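Local coordinates for protein tRNA uridine(34) acetyltransferase (Methanocaldococcus infernus, PDB 6IA8) that forms 5-carboxymethyluridine at wobble position 34 of tRNA from acetyl-CoA, using radical S-adenosyl-L-methionine chemistry, at residues I238-K250 against L425-D437. Numbering follows the deposited sequence.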
# COMPACT_ATOMS: atom_id res chain seq x y z
N ILE A 238 -0.01 -13.30 -10.48
CA ILE A 238 0.62 -14.25 -9.58
C ILE A 238 2.14 -14.14 -9.66
O ILE A 238 2.82 -14.09 -8.63
CB ILE A 238 0.14 -15.68 -9.88
CG1 ILE A 238 -1.35 -15.78 -9.55
CG2 ILE A 238 0.98 -16.69 -9.13
CD1 ILE A 238 -2.00 -17.12 -9.92
N LYS A 239 2.69 -14.05 -10.87
CA LYS A 239 4.14 -13.98 -11.02
C LYS A 239 4.68 -12.65 -10.50
O LYS A 239 5.72 -12.60 -9.82
CB LYS A 239 4.53 -14.15 -12.50
CG LYS A 239 6.02 -14.10 -12.76
CD LYS A 239 6.77 -15.16 -11.96
CE LYS A 239 8.22 -15.26 -12.40
NZ LYS A 239 9.00 -16.21 -11.55
N ALA A 240 4.05 -11.54 -10.89
CA ALA A 240 4.46 -10.24 -10.36
C ALA A 240 4.46 -10.23 -8.84
O ALA A 240 5.36 -9.68 -8.20
CB ALA A 240 3.53 -9.12 -10.89
N THR A 241 3.41 -10.80 -8.23
CA THR A 241 3.32 -10.81 -6.77
C THR A 241 4.52 -11.52 -6.15
O THR A 241 5.13 -11.01 -5.19
CB THR A 241 2.02 -11.47 -6.33
OG1 THR A 241 0.86 -10.72 -6.75
CG2 THR A 241 1.97 -11.60 -4.78
N GLN A 242 4.91 -12.67 -6.71
CA GLN A 242 6.05 -13.41 -6.18
C GLN A 242 7.36 -12.64 -6.37
O GLN A 242 8.21 -12.61 -5.48
CB GLN A 242 6.13 -14.77 -6.86
CG GLN A 242 7.38 -15.58 -6.49
CD GLN A 242 8.47 -15.52 -7.51
OE1 GLN A 242 8.22 -15.68 -8.70
NE2 GLN A 242 9.71 -15.31 -7.06
N LEU A 243 7.57 -12.07 -7.55
CA LEU A 243 8.81 -11.34 -7.79
C LEU A 243 8.90 -10.13 -6.87
O LEU A 243 9.99 -9.79 -6.38
CB LEU A 243 8.90 -10.91 -9.24
CG LEU A 243 9.06 -12.03 -10.27
CD1 LEU A 243 8.93 -11.45 -11.67
CD2 LEU A 243 10.40 -12.72 -10.09
N LEU A 244 7.77 -9.45 -6.63
CA LEU A 244 7.76 -8.30 -5.73
C LEU A 244 8.05 -8.73 -4.29
O LEU A 244 8.91 -8.14 -3.62
CB LEU A 244 6.39 -7.60 -5.82
CG LEU A 244 6.15 -6.81 -7.11
CD1 LEU A 244 4.66 -6.45 -7.21
CD2 LEU A 244 7.00 -5.61 -7.21
N LYS A 245 7.37 -9.77 -3.82
CA LYS A 245 7.58 -10.25 -2.46
C LYS A 245 9.02 -10.70 -2.25
O LYS A 245 9.63 -10.39 -1.22
CB LYS A 245 6.63 -11.40 -2.17
CG LYS A 245 5.14 -11.05 -1.92
CD LYS A 245 4.97 -10.11 -0.72
CE LYS A 245 3.49 -10.02 -0.35
NZ LYS A 245 3.06 -11.28 0.31
N ASP A 246 9.58 -11.42 -3.22
CA ASP A 246 10.95 -11.92 -3.10
C ASP A 246 11.98 -10.83 -3.34
O ASP A 246 13.16 -11.12 -3.23
CB ASP A 246 11.17 -13.10 -4.06
CG ASP A 246 10.52 -14.38 -3.54
OD1 ASP A 246 10.32 -14.48 -2.28
OD2 ASP A 246 10.24 -15.28 -4.36
N SER A 247 11.56 -9.62 -3.68
CA SER A 247 12.44 -8.45 -3.70
C SER A 247 12.17 -7.53 -2.51
O SER A 247 12.71 -6.42 -2.47
CB SER A 247 12.25 -7.71 -5.02
OG SER A 247 12.50 -8.59 -6.13
N GLY A 248 11.36 -7.96 -1.55
CA GLY A 248 11.14 -7.19 -0.34
C GLY A 248 10.12 -6.08 -0.44
O GLY A 248 10.01 -5.27 0.48
N LEU A 249 9.37 -6.01 -1.52
CA LEU A 249 8.48 -4.88 -1.71
C LEU A 249 7.10 -5.18 -1.11
O LEU A 249 6.70 -6.34 -0.98
CB LEU A 249 8.34 -4.52 -3.20
CG LEU A 249 9.60 -3.90 -3.77
CD1 LEU A 249 9.62 -3.97 -5.32
CD2 LEU A 249 9.73 -2.41 -3.37
N LYS A 250 6.38 -4.11 -0.78
CA LYS A 250 4.97 -4.22 -0.42
C LYS A 250 4.12 -4.33 -1.68
O LYS A 250 4.38 -3.65 -2.68
CB LYS A 250 4.53 -3.02 0.39
CG LYS A 250 5.30 -2.97 1.78
CD LYS A 250 5.15 -1.60 2.49
CE LYS A 250 6.30 -0.67 2.12
NZ LYS A 250 7.65 -1.28 2.23
N LEU A 425 7.93 -9.52 7.97
CA LEU A 425 9.17 -10.27 7.79
C LEU A 425 8.91 -11.44 6.84
O LEU A 425 7.90 -12.12 6.95
CB LEU A 425 9.66 -10.80 9.12
CG LEU A 425 11.03 -11.47 9.18
CD1 LEU A 425 12.14 -10.45 8.96
CD2 LEU A 425 11.21 -12.13 10.57
N ARG A 426 9.82 -11.67 5.90
CA ARG A 426 9.61 -12.71 4.91
C ARG A 426 10.83 -13.61 4.75
O ARG A 426 11.97 -13.12 4.67
CB ARG A 426 9.24 -12.09 3.54
CG ARG A 426 9.13 -13.15 2.41
CD ARG A 426 8.65 -12.53 1.06
NE ARG A 426 8.66 -13.53 -0.00
CZ ARG A 426 7.69 -14.41 -0.20
NH1 ARG A 426 6.61 -14.36 0.54
NH2 ARG A 426 7.79 -15.32 -1.17
N ASP A 427 10.58 -14.93 4.71
CA ASP A 427 11.57 -15.91 4.30
C ASP A 427 11.36 -16.11 2.81
O ASP A 427 10.35 -16.69 2.42
CB ASP A 427 11.36 -17.23 5.03
CG ASP A 427 12.45 -18.22 4.77
OD1 ASP A 427 13.42 -17.91 4.03
OD2 ASP A 427 12.32 -19.33 5.31
N PRO A 428 12.23 -15.61 1.96
CA PRO A 428 11.91 -15.56 0.53
C PRO A 428 11.94 -16.92 -0.16
O PRO A 428 12.47 -17.92 0.34
CB PRO A 428 12.98 -14.62 -0.04
CG PRO A 428 14.13 -14.72 0.92
CD PRO A 428 13.53 -14.99 2.28
N TYR A 429 11.35 -16.95 -1.34
CA TYR A 429 11.17 -18.19 -2.08
C TYR A 429 12.19 -18.30 -3.21
O TYR A 429 13.10 -19.12 -3.15
CB TYR A 429 9.73 -18.25 -2.62
CG TYR A 429 9.46 -19.34 -3.63
CD1 TYR A 429 9.78 -20.67 -3.35
CD2 TYR A 429 8.89 -19.06 -4.86
CE1 TYR A 429 9.52 -21.68 -4.26
CE2 TYR A 429 8.63 -20.07 -5.79
CZ TYR A 429 8.94 -21.36 -5.47
OH TYR A 429 8.69 -22.36 -6.37
N LYS A 430 12.05 -17.47 -4.24
CA LYS A 430 12.93 -17.51 -5.41
C LYS A 430 13.36 -16.09 -5.73
O LYS A 430 12.96 -15.50 -6.74
CB LYS A 430 12.23 -18.17 -6.60
CG LYS A 430 12.22 -19.70 -6.53
CD LYS A 430 11.67 -20.32 -7.81
CE LYS A 430 11.74 -21.86 -7.76
NZ LYS A 430 11.55 -22.47 -9.11
N PRO A 431 14.18 -15.49 -4.89
CA PRO A 431 14.66 -14.13 -5.19
C PRO A 431 15.64 -14.12 -6.34
O PRO A 431 16.25 -15.13 -6.68
CB PRO A 431 15.34 -13.70 -3.89
CG PRO A 431 15.82 -15.02 -3.28
CD PRO A 431 14.73 -16.03 -3.64
N PHE A 432 15.76 -12.95 -6.97
CA PHE A 432 16.72 -12.73 -8.04
C PHE A 432 17.68 -11.58 -7.76
O PHE A 432 18.67 -11.47 -8.47
CB PHE A 432 16.00 -12.44 -9.37
CG PHE A 432 15.11 -11.24 -9.31
CD1 PHE A 432 15.61 -9.99 -9.65
CD2 PHE A 432 13.78 -11.34 -8.87
CE1 PHE A 432 14.80 -8.87 -9.59
CE2 PHE A 432 12.96 -10.21 -8.80
CZ PHE A 432 13.48 -8.99 -9.16
N ARG A 433 17.40 -10.71 -6.80
CA ARG A 433 18.28 -9.58 -6.54
C ARG A 433 19.63 -10.07 -6.04
O ARG A 433 19.70 -11.01 -5.24
CB ARG A 433 17.64 -8.66 -5.48
CG ARG A 433 16.46 -7.77 -5.98
CD ARG A 433 16.96 -6.74 -7.01
NE ARG A 433 17.97 -5.84 -6.46
CZ ARG A 433 18.39 -4.73 -7.06
NH1 ARG A 433 17.87 -4.36 -8.22
NH2 ARG A 433 19.33 -3.97 -6.49
N LYS A 434 20.69 -9.38 -6.48
CA LYS A 434 22.04 -9.78 -6.13
C LYS A 434 22.25 -9.80 -4.62
O LYS A 434 23.04 -10.61 -4.12
CB LYS A 434 23.05 -8.83 -6.79
CG LYS A 434 22.72 -7.34 -6.63
CD LYS A 434 23.74 -6.43 -7.34
CE LYS A 434 25.06 -6.37 -6.59
NZ LYS A 434 25.97 -5.31 -7.13
N GLU A 435 21.57 -8.95 -3.88
CA GLU A 435 21.87 -8.86 -2.46
C GLU A 435 21.06 -9.84 -1.61
O GLU A 435 21.29 -9.90 -0.40
CB GLU A 435 21.67 -7.43 -1.95
CG GLU A 435 20.40 -6.75 -2.35
CD GLU A 435 20.45 -6.07 -3.73
OE1 GLU A 435 20.17 -6.75 -4.72
OE2 GLU A 435 20.69 -4.85 -3.83
N ILE A 436 20.17 -10.62 -2.20
CA ILE A 436 19.35 -11.59 -1.47
C ILE A 436 19.85 -12.99 -1.81
O ILE A 436 19.76 -13.42 -2.96
CB ILE A 436 17.86 -11.46 -1.82
CG1 ILE A 436 17.40 -10.02 -1.62
CG2 ILE A 436 17.03 -12.42 -0.97
CD1 ILE A 436 15.97 -9.75 -2.13
N ASP A 437 20.35 -13.70 -0.81
CA ASP A 437 20.76 -15.10 -0.98
C ASP A 437 19.88 -16.00 -0.11
O ASP A 437 18.93 -15.54 0.53
CB ASP A 437 22.25 -15.31 -0.64
CG ASP A 437 22.61 -14.86 0.75
OD1 ASP A 437 23.62 -14.15 0.89
OD2 ASP A 437 21.87 -15.19 1.72
O HOH W 1 14.65 -10.58 -5.59
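The carboxylate of D246 overlaps the backbone of P428 to K430 and the guanidinium of R426. R426 comes side-on, its chain extended from CG to NE, and gives both NE (3.0 Å) and NH2 (2.9 Å) to D246 OD1. That oxygen lies in the guanidinium plane, although the two planar groups are turned 44° apart. Y429 N reaches the same OD1 at 2.8 Å, almost straight (174°) and from above the carboxylate plane. The other oxygen, D246 OD2, takes K430 N at 2.8 Å, again from above that plane, and on its anti side Q242 NE2, one turn back on helix 234-245. Q242 gets there because its chain bends at chi2 (-100°). Five N-H groups thus hold the carboxylate, and an asparagine in place of D246 would probably leave R426 without its charged mate here and set an NH2 against some of these donors. K245 CB lies over one face of the R426 guanidinium, while E406 pairs with both K245 NZ and R426 NH1. Farther along, F432 turns its CE2 to L243 CD2 (3.8 Å), and S247 OG, bonded back to L243 O, approaches the same ring obliquely. A water over one face of that ring donates to D246 O and S247 OG and accepts from F432 N, and I436 CD1 rests against D246 O. A Schellman motif with G248 as its C-prime residue ends the helix, turning the chain just beyond D246 and S247. The contact joins the radical SAM core to strand 418-427 of the acetyltransferase domain and the loop after it; a carboxylate held by five N-H groups and paired with an arginine is likely to stay ionised at this junction.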